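PDB 3C26: putative acetyltransferase Ta0821 from Thermoplasma acidophilum DSM 1728, which probably transfers acyl groups as an enzyme of the GNAT acetyltransferase family. Local coordinates for residues A73-E78 against G88-H93; S14-I19 against V52-V57; G43-Y48 against R121-S126. All blocks are in the same frame, centred on the assembly; numbering follows the deposited sequence.

Contact 1 of 3, residues A73-E78 against G88-H93. With EDO (1,2-ethanediol), chain E; NO3 (nitrate ion), chain B.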
loop_
_atom_site.group_PDB
_atom_site.type_symbol
_atom_site.label_atom_id
_atom_site.label_comp_id
_atom_site.label_asym_id
_atom_site.label_seq_id
_atom_site.Cartn_x
_atom_site.Cartn_y
_atom_site.Cartn_z
ATOM N N ALA A 73 16.050 20.281 -9.920
ATOM C CA ALA A 73 16.052 19.132 -8.980
ATOM C C ALA A 73 16.794 19.499 -7.705
ATOM O O ALA A 73 17.711 20.372 -7.693
ATOM C CB ALA A 73 16.701 17.906 -9.599
ATOM N N THR A 74 16.392 18.846 -6.623
ATOM C CA THR A 74 17.074 19.033 -5.342
ATOM C C THR A 74 17.534 17.721 -4.780
ATOM O O THR A 74 16.986 16.646 -5.081
ATOM C CB THR A 74 16.129 19.675 -4.266
ATOM O OG1 THR A 74 14.998 18.803 -4.007
ATOM C CG2 THR A 74 15.623 21.044 -4.702
ATOM N N ILE A 75 18.577 17.823 -3.968
ATOM C CA ILE A 75 18.970 16.751 -3.070
ATOM C C ILE A 75 19.461 17.398 -1.764
ATOM O O ILE A 75 20.206 18.384 -1.804
ATOM C CB ILE A 75 20.080 15.805 -3.655
ATOM C CG1 ILE A 75 20.347 14.631 -2.731
ATOM C CG2 ILE A 75 21.423 16.536 -3.782
ATOM C CD1 ILE A 75 19.428 13.523 -2.867
ATOM N N HIS A 76 19.023 16.837 -0.626
ATOM C CA HIS A 76 19.521 17.248 0.700
ATOM C C HIS A 76 20.635 16.295 1.169
ATOM O O HIS A 76 20.558 15.101 0.968
ATOM C CB HIS A 76 18.379 17.273 1.730
ATOM C CG HIS A 76 18.816 17.607 3.131
ATOM N ND1 HIS A 76 18.637 16.748 4.203
ATOM C CD2 HIS A 76 19.422 18.713 3.630
ATOM C CE1 HIS A 76 19.137 17.312 5.293
ATOM N NE2 HIS A 76 19.607 18.506 4.974
HETATM N N MSE A 77 21.680 16.853 1.778
HETATM C CA MSE A 77 22.748 16.057 2.380
HETATM C C MSE A 77 23.031 16.529 3.817
HETATM O O MSE A 77 23.081 17.715 4.120
HETATM C CB MSE A 77 24.072 16.219 1.632
HETATM C CG MSE A 77 24.029 16.076 0.179
HETATM SE SE MSE A 77 25.729 16.788 -0.557
HETATM C CE MSE A 77 24.951 17.063 -2.306
ATOM N N GLU A 78 23.252 15.584 4.700
ATOM C CA GLU A 78 23.559 15.949 6.056
ATOM C C GLU A 78 24.499 14.966 6.705
ATOM O O GLU A 78 24.182 13.787 6.833
ATOM C CB GLU A 78 22.278 16.101 6.890
ATOM C CG GLU A 78 22.625 16.472 8.309
ATOM C CD GLU A 78 21.468 16.969 9.111
ATOM O OE1 GLU A 78 20.562 17.574 8.534
ATOM O OE2 GLU A 78 21.483 16.741 10.339
ATOM N N GLY A 88 18.576 12.736 1.244
ATOM C CA GLY A 88 17.169 12.699 0.947
ATOM C C GLY A 88 16.622 13.970 0.365
ATOM O O GLY A 88 17.350 14.802 -0.160
ATOM N N GLY A 89 15.320 14.094 0.415
ATOM C CA GLY A 89 14.693 15.273 -0.118
ATOM C C GLY A 89 14.908 15.374 -1.622
ATOM O O GLY A 89 15.026 16.456 -2.164
ATOM N N LEU A 90 15.018 14.223 -2.287
ATOM C CA LEU A 90 15.141 14.175 -3.771
ATOM C C LEU A 90 13.811 14.555 -4.452
ATOM O O LEU A 90 12.801 13.839 -4.409
ATOM C CB LEU A 90 15.680 12.800 -4.277
ATOM C CG LEU A 90 16.354 12.825 -5.669
ATOM C CD1 LEU A 90 17.104 11.489 -5.949
ATOM C CD2 LEU A 90 15.357 13.122 -6.837
ATOM N N ARG A 91 13.847 15.726 -5.075
ATOM C CA ARG A 91 12.676 16.322 -5.747
ATOM C C ARG A 91 13.047 16.920 -7.074
ATOM O O ARG A 91 14.162 17.349 -7.300
ATOM C CB ARG A 91 12.009 17.366 -4.842
ATOM C CG ARG A 91 11.377 16.713 -3.627
ATOM C CD ARG A 91 10.630 17.703 -2.739
ATOM N NE ARG A 91 9.982 17.024 -1.625
ATOM C CZ ARG A 91 9.049 17.564 -0.844
ATOM N NH1 ARG A 91 8.656 18.817 -1.008
ATOM N NH2 ARG A 91 8.460 16.836 0.079
ATOM N N VAL A 92 12.078 16.881 -7.975
ATOM C CA VAL A 92 12.229 17.406 -9.307
ATOM C C VAL A 92 11.018 18.317 -9.633
ATOM O O VAL A 92 9.872 18.173 -9.113
ATOM C CB VAL A 92 12.365 16.279 -10.382
ATOM C CG1 VAL A 92 13.518 15.257 -10.004
ATOM C CG2 VAL A 92 11.016 15.546 -10.602
ATOM N N HIS A 93 11.321 19.281 -10.480
ATOM C CA HIS A 93 10.299 20.126 -11.039
ATOM C C HIS A 93 9.314 19.203 -11.793
ATOM O O HIS A 93 9.713 18.253 -12.434
ATOM C CB HIS A 93 10.906 21.148 -11.990
ATOM C CG HIS A 93 9.865 21.991 -12.653
ATOM N ND1 HIS A 93 9.188 21.586 -13.783
ATOM C CD2 HIS A 93 9.316 23.175 -12.287
ATOM C CE1 HIS A 93 8.310 22.514 -14.118
ATOM N NE2 HIS A 93 8.363 23.488 -13.227
HETATM C C1 EDO E . 17.928 13.375 5.904
HETATM O O1 EDO E . 18.015 14.616 6.589
HETATM C C2 EDO E . 17.026 13.547 4.712
HETATM O O2 EDO E . 17.575 14.485 3.818
HETATM N N NO3 B . 10.475 13.746 -0.162
HETATM O O1 NO3 B . 11.184 14.638 -0.918
HETATM O O2 NO3 B . 9.157 13.962 0.074
HETATM O O3 NO3 B . 11.060 12.600 0.285
#

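Contact 2 of 3, residues S14-I19 against V52-V57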
loop_
_atom_site.group_PDB
_atom_site.type_symbol
_atom_site.label_atom_id
_atom_site.label_comp_id
_atom_site.label_asym_id
_atom_site.label_seq_id
_atom_site.Cartn_x
_atom_site.Cartn_y
_atom_site.Cartn_z
ATOM N N SER A 14 17.421 32.156 -3.187
ATOM C CA SER A 14 16.766 32.710 -4.361
ATOM C C SER A 14 16.103 31.611 -5.170
ATOM O O SER A 14 15.269 31.886 -6.043
ATOM C CB SER A 14 17.733 33.520 -5.233
ATOM O OG SER A 14 18.780 32.719 -5.726
ATOM N N ASP A 15 16.433 30.362 -4.819
ATOM C CA ASP A 15 15.906 29.168 -5.503
ATOM C C ASP A 15 14.652 28.650 -4.827
ATOM O O ASP A 15 13.982 27.770 -5.354
ATOM C CB ASP A 15 16.927 28.005 -5.484
ATOM C CG ASP A 15 18.222 28.329 -6.207
ATOM O OD1 ASP A 15 18.175 28.955 -7.269
ATOM O OD2 ASP A 15 19.290 27.883 -5.741
ATOM N N ILE A 16 14.317 29.219 -3.672
ATOM C CA ILE A 16 13.234 28.670 -2.831
ATOM C C ILE A 16 11.861 28.650 -3.504
ATOM O O ILE A 16 11.120 27.691 -3.376
ATOM C CB ILE A 16 13.138 29.329 -1.447
ATOM C CG1 ILE A 16 14.427 29.037 -0.665
ATOM C CG2 ILE A 16 12.006 28.727 -0.618
ATOM C CD1 ILE A 16 14.463 29.678 0.791
ATOM N N ASP A 17 11.531 29.707 -4.222
ATOM C CA ASP A 17 10.208 29.757 -4.843
ATOM C C ASP A 17 10.039 28.643 -5.874
ATOM O O ASP A 17 8.972 28.061 -6.031
ATOM C CB ASP A 17 9.928 31.112 -5.485
ATOM C CG ASP A 17 9.317 32.108 -4.527
ATOM O OD1 ASP A 17 8.976 31.753 -3.375
ATOM O OD2 ASP A 17 9.144 33.269 -4.967
ATOM N N GLU A 18 11.139 28.311 -6.540
ATOM C CA GLU A 18 11.121 27.272 -7.566
ATOM C C GLU A 18 11.097 25.932 -6.888
ATOM O O GLU A 18 10.297 25.090 -7.201
ATOM C CB GLU A 18 12.301 27.404 -8.524
ATOM C CG GLU A 18 12.078 28.549 -9.498
ATOM C CD GLU A 18 13.333 29.098 -10.095
ATOM O OE1 GLU A 18 14.055 29.872 -9.417
ATOM O OE2 GLU A 18 13.582 28.805 -11.277
ATOM N N ILE A 19 11.949 25.807 -5.885
ATOM C CA ILE A 19 12.102 24.583 -5.134
ATOM C C ILE A 19 10.777 24.129 -4.510
ATOM O O ILE A 19 10.471 22.938 -4.456
ATOM C CB ILE A 19 13.196 24.687 -4.032
ATOM C CG1 ILE A 19 14.597 24.739 -4.694
ATOM C CG2 ILE A 19 13.068 23.492 -3.088
ATOM C CD1 ILE A 19 15.829 25.060 -3.734
ATOM N N VAL A 52 10.482 21.102 6.322
ATOM C CA VAL A 52 11.872 21.526 6.650
ATOM C C VAL A 52 12.760 21.969 5.460
ATOM O O VAL A 52 13.842 22.499 5.629
ATOM C CB VAL A 52 12.613 20.392 7.395
ATOM C CG1 VAL A 52 12.007 20.140 8.738
ATOM C CG2 VAL A 52 12.628 19.127 6.587
ATOM N N ILE A 53 12.273 21.767 4.248
ATOM C CA ILE A 53 13.105 21.986 3.051
ATOM C C ILE A 53 13.581 23.431 2.922
ATOM O O ILE A 53 14.673 23.663 2.432
ATOM C CB ILE A 53 12.405 21.501 1.731
ATOM C CG1 ILE A 53 13.437 21.468 0.565
ATOM C CG2 ILE A 53 11.179 22.361 1.443
ATOM C CD1 ILE A 53 13.044 20.603 -0.684
ATOM N N GLU A 54 12.743 24.390 3.320
ATOM C CA GLU A 54 13.114 25.818 3.247
ATOM C C GLU A 54 14.283 26.096 4.186
ATOM O O GLU A 54 15.283 26.760 3.789
ATOM C CB GLU A 54 11.928 26.756 3.511
ATOM C CG GLU A 54 12.353 28.205 3.307
ATOM C CD GLU A 54 11.207 29.187 3.375
ATOM O OE1 GLU A 54 10.078 28.789 3.694
ATOM O OE2 GLU A 54 11.446 30.373 3.085
ATOM N N ARG A 55 14.196 25.502 5.383
ATOM C CA ARG A 55 15.253 25.599 6.415
ATOM C C ARG A 55 16.570 25.034 5.899
ATOM O O ARG A 55 17.641 25.636 6.017
ATOM C CB ARG A 55 14.850 24.913 7.734
ATOM C CG ARG A 55 14.064 25.838 8.659
ATOM C CD ARG A 55 13.490 25.189 9.920
ATOM N NE ARG A 55 12.246 24.428 9.697
ATOM C CZ ARG A 55 11.683 23.661 10.624
ATOM N NH1 ARG A 55 12.258 23.536 11.817
ATOM N NH2 ARG A 55 10.567 22.992 10.366
ATOM N N TRP A 56 16.464 23.872 5.281
ATOM C CA TRP A 56 17.620 23.217 4.705
ATOM C C TRP A 56 18.316 24.066 3.684
ATOM O O TRP A 56 19.522 24.137 3.686
ATOM C CB TRP A 56 17.221 21.909 4.001
ATOM C CG TRP A 56 16.868 20.764 4.946
ATOM C CD1 TRP A 56 17.192 20.668 6.268
ATOM C CD2 TRP A 56 16.250 19.525 4.600
ATOM N NE1 TRP A 56 16.794 19.464 6.766
ATOM C CE2 TRP A 56 16.198 18.745 5.764
ATOM C CE3 TRP A 56 15.728 18.998 3.411
ATOM C CZ2 TRP A 56 15.649 17.460 5.777
ATOM C CZ3 TRP A 56 15.171 17.718 3.443
ATOM C CH2 TRP A 56 15.159 16.967 4.596
ATOM N N VAL A 57 17.523 24.617 2.760
ATOM C CA VAL A 57 18.038 25.477 1.672
ATOM C C VAL A 57 18.790 26.646 2.269
ATOM O O VAL A 57 19.882 27.002 1.844
ATOM C CB VAL A 57 16.916 25.997 0.680
ATOM C CG1 VAL A 57 17.506 26.973 -0.329
ATOM C CG2 VAL A 57 16.212 24.811 -0.024
#

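Contact 3 of 3, residues G43-Y48 against R121-S126. With NO3 (nitrate ion), chain D; EDO (1,2-ethanediol), chain H.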
loop_
_atom_site.group_PDB
_atom_site.type_symbol
_atom_site.label_atom_id
_atom_site.label_comp_id
_atom_site.label_asym_id
_atom_site.label_seq_id
_atom_site.Cartn_x
_atom_site.Cartn_y
_atom_site.Cartn_z
ATOM N N GLY A 43 2.220 7.412 3.842
ATOM C CA GLY A 43 3.364 7.746 4.664
ATOM C C GLY A 43 3.477 9.220 4.900
ATOM O O GLY A 43 2.668 10.009 4.376
ATOM N N THR A 44 4.506 9.630 5.647
ATOM C CA THR A 44 4.603 11.024 6.064
ATOM C C THR A 44 5.925 11.684 5.767
ATOM O O THR A 44 6.173 12.819 6.153
ATOM C CB THR A 44 4.271 11.172 7.561
ATOM O OG1 THR A 44 5.277 10.536 8.343
ATOM C CG2 THR A 44 2.909 10.582 7.888
HETATM N N MSE A 45 6.765 10.989 5.015
HETATM C CA MSE A 45 8.042 11.560 4.640
HETATM C C MSE A 45 7.884 12.836 3.810
HETATM O O MSE A 45 8.653 13.771 3.945
HETATM C CB MSE A 45 8.888 10.573 3.852
HETATM C CG MSE A 45 10.309 11.012 3.726
HETATM SE SE MSE A 45 11.577 9.580 3.270
HETATM C CE MSE A 45 10.920 9.080 1.509
ATOM N N ASP A 46 6.871 12.867 2.966
ATOM C CA ASP A 46 6.639 14.027 2.085
ATOM C C ASP A 46 6.258 15.245 2.876
ATOM O O ASP A 46 6.683 16.354 2.558
ATOM C CB ASP A 46 5.569 13.766 0.986
ATOM C CG ASP A 46 6.142 13.046 -0.243
ATOM O OD1 ASP A 46 6.629 13.734 -1.159
ATOM O OD2 ASP A 46 6.177 11.798 -0.281
ATOM N N ASP A 47 5.466 15.032 3.913
ATOM C CA ASP A 47 5.001 16.119 4.750
ATOM C C ASP A 47 6.147 16.642 5.597
ATOM O O ASP A 47 6.187 17.824 5.947
ATOM C CB ASP A 47 3.895 15.662 5.710
ATOM C CG ASP A 47 2.644 15.149 4.984
ATOM O OD1 ASP A 47 2.035 15.870 4.181
ATOM O OD2 ASP A 47 2.310 13.999 5.213
ATOM N N TYR A 48 7.027 15.729 5.996
ATOM C CA TYR A 48 8.225 16.087 6.756
ATOM C C TYR A 48 9.073 17.013 5.896
ATOM O O TYR A 48 9.415 18.105 6.280
ATOM C CB TYR A 48 9.091 14.864 7.143
ATOM C CG TYR A 48 10.442 15.301 7.746
ATOM C CD1 TYR A 48 10.514 15.901 9.000
ATOM C CD2 TYR A 48 11.630 15.132 7.054
ATOM C CE1 TYR A 48 11.725 16.310 9.547
ATOM C CE2 TYR A 48 12.838 15.520 7.592
ATOM C CZ TYR A 48 12.887 16.120 8.824
ATOM O OH TYR A 48 14.105 16.497 9.346
ATOM N N ARG A 121 23.764 7.112 3.231
ATOM C CA ARG A 121 22.504 6.444 3.554
ATOM C C ARG A 121 21.331 7.225 3.004
ATOM O O ARG A 121 21.400 8.441 2.808
ATOM C CB ARG A 121 22.337 6.240 5.066
ATOM C CG ARG A 121 23.425 5.436 5.679
ATOM C CD ARG A 121 23.165 5.078 7.085
ATOM N NE ARG A 121 24.315 4.357 7.626
ATOM C CZ ARG A 121 25.037 4.736 8.678
ATOM N NH1 ARG A 121 24.674 5.751 9.389
ATOM N NH2 ARG A 121 26.079 4.023 9.065
ATOM N N SER A 122 20.237 6.497 2.801
ATOM C CA SER A 122 19.000 7.082 2.305
ATOM C C SER A 122 17.815 6.190 2.653
ATOM O O SER A 122 17.921 4.950 2.678
ATOM C CB SER A 122 19.075 7.300 0.777
ATOM O OG SER A 122 18.100 8.225 0.296
ATOM N N ALA A 123 16.673 6.855 2.844
ATOM C CA ALA A 123 15.460 6.177 3.147
ATOM C C ALA A 123 14.556 6.140 1.911
ATOM O O ALA A 123 14.286 7.170 1.271
ATOM C CB ALA A 123 14.751 6.829 4.364
ATOM N N VAL A 124 14.113 4.930 1.581
ATOM C CA VAL A 124 13.245 4.682 0.415
ATOM C C VAL A 124 12.006 3.836 0.770
ATOM O O VAL A 124 12.119 2.820 1.421
ATOM C CB VAL A 124 14.016 3.967 -0.722
ATOM C CG1 VAL A 124 13.191 3.928 -1.961
ATOM C CG2 VAL A 124 15.393 4.647 -0.948
ATOM N N TYR A 125 10.817 4.309 0.381
ATOM C CA TYR A 125 9.592 3.537 0.634
ATOM C C TYR A 125 9.651 2.204 -0.094
ATOM O O TYR A 125 10.140 2.120 -1.204
ATOM C CB TYR A 125 8.354 4.272 0.172
ATOM C CG TYR A 125 7.873 5.411 1.040
ATOM C CD1 TYR A 125 7.397 5.178 2.325
ATOM C CD2 TYR A 125 7.791 6.697 0.542
ATOM C CE1 TYR A 125 6.929 6.178 3.092
ATOM C CE2 TYR A 125 7.266 7.717 1.305
ATOM C CZ TYR A 125 6.867 7.461 2.580
ATOM O OH TYR A 125 6.309 8.489 3.336
ATOM N N SER A 126 9.148 1.168 0.564
ATOM C CA SER A 126 9.142 -0.219 0.043
ATOM C C SER A 126 8.358 -0.336 -1.281
ATOM O O SER A 126 8.592 -1.238 -2.077
ATOM C CB SER A 126 8.486 -1.162 1.050
ATOM O OG SER A 126 7.162 -0.722 1.380
HETATM N N NO3 D . 16.417 8.524 -2.414
HETATM O O1 NO3 D . 17.017 9.774 -2.400
HETATM O O2 NO3 D . 15.908 7.980 -1.226
HETATM O O3 NO3 D . 16.283 7.832 -3.626
HETATM C C1 EDO H . 3.569 -2.670 -0.929
HETATM O O1 EDO H . 2.962 -1.486 -0.386
HETATM C C2 EDO H . 5.046 -2.422 -1.167
HETATM O O2 EDO H . 5.579 -2.378 0.139
HETATM O O HOH W 1 5.083 10.480 1.884
#

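Contact 1 of 3, residues A73-E78 against G88-H93
Thr74 and Arg91 form a hydrogen-bonded antiparallel pair, and their side chains run side by side in the same direction. With chi1 at 62°, Thr74 OG1 turns over the neighbouring strand. It donates to Gly89 O at 3.0 Å, almost in line with the C=O bond, and lies 3.4 Å from Arg91 CB. The Arg91 chain then extends away from the strands. NE and NH2 grip a nitrate edge-on, with NE to nitrate O1 at 2.8 Å, while NH1 forms a salt bridge with Asp50. With an alanine in place of Arg91, Asp50 would probably lose its cationic mate and the nitrate both of these donors.

The register slips by one residue before His76, which makes a beta bulge. Gly89, with positive phi, fits this kink. His76 N bonds Gly88 O at 2.7 Å, and His76 ND1 meets ethanediol O2 at the ring edge. On the opposite face Ile75 and Leu90 cross at a slant, with Ile75 CD1 at 4.1 Å from Leu90 CB.

Helix 101-113 packs on this Ile75 face. Trp56 of helix 45-58 stacks on His76 from the other side, and strand 62-67 flanks residues 73-78.

Contact 2 of 3, residues S14-I19 against V52-V57
Ile16 and Ile19 of the short helix 16-19 pack on Ile53, Glu54 and Val57 of helix 45-58. This is a helix-helix contact on one face of the GNAT-family sheet, the face that carries Thr74. Val57 is shared by both isoleucines. With chi1 at 175°, Val57 CG1 is anti to the backbone N and faces Ile16, while CG2, anti to the carbonyl carbon, faces Ile19. Val57 CG1 lies 3.7 Å from Ile16 CG1, and these two side chains slide past each other in opposite senses. Val57 CG2 meets Ile19 CD1 tip to tip, also at 3.7 Å. On its other branch, Ile19 CG2 touches Ile53 CD1 at 3.8 Å, the two side chains meeting obliquely.

Glu54 closes the exposed border of the contact. It stands at about a right angle to Ile16, and its chain is extended. The closest touch is Glu54 CG to Ile16 CD1, 3.6 Å, and the carboxylate lies along the same isoleucine's methyls. The layer continues toward the sheet, where Ile19 also touches Thr74 and Val57 touches Val62. Asp15, just before Ile16, forms a salt bridge with Arg66 outside this interface.

The contact rests mainly on methyl and methylene groups, and all its residues but Glu54 are buried. Its hold is therefore probably hydrophobic and depends on shape. Glu54 adds an aliphatic stem at the exposed border.

Contact 3 of 3, residues G43-Y48 against R121-S126
Met45 N and the Tyr125 hydroxyl make the direct polar link. The amide donates to Tyr125 OH at 3.0 Å, with an N-H...O angle of 156°. Met45 opens helix 45-58, so the hydroxyl takes up an amide at the helix start. The Thr44 side chain, at the N-cap position, does not cap the helix; its OG1 instead bonds Tyr242 and Asp216.

A water adds a second polar link. It accepts from Tyr125 OH at 2.8 Å and from Asp46 N, and it donates to Asp46 OD2. The hydroxyl thus accepts one bond and gives another, which should fix its rotation. Asp46 OD1 is held separately by Ser24.

The remaining contacts are van der Waals and Met-aromatic. Met45, a selenomethionine, has CG anti to its amide nitrogen (chi1 -167°), which carries SE over the Tyr125 face, 5.5 Å from the ring centroid, a long Met-aromatic contact. The bend at chi3 then turns Met45 CE toward Tyr125 CE2, at 3.9 Å. Met45 SE is 4.3 Å from Ala123 CB. Gly43 CA sits 3.3 Å from Tyr125 OH, where a side chain would clash.

A nitrate lies beside Ser122 and Val124, near Leu90 of strand 85-92. In GNAT enzymes two parallel central strands splay apart to admit acetyl-CoA. The contact sets the start of helix 45-58 against the end of strand 119-125, which with strand 85-92 is consistent with that pair.

In the fold
From the N terminus, residues 14-19 come first, and contact 2 closes their loop when the chain reaches 52-57. Before that, residues 43-48 have already opened contact 3, so contacts 2 and 3 cross. Both use helix 45-58: contact 3 takes its start and contact 2 its later turns. Contact 1 follows contact 2 as a short hairpin closure, and it falls wholly within the longer span that contact 3 ends at 121-126. Strands 85-92 and 119-125 are sheet neighbours, which joins contacts 1 and 3. Helix 45-58 and helix 16-19 lie on the same face of the hairpin, which joins contacts 1 and 2. Together they tie the N-terminal helices to the central strands.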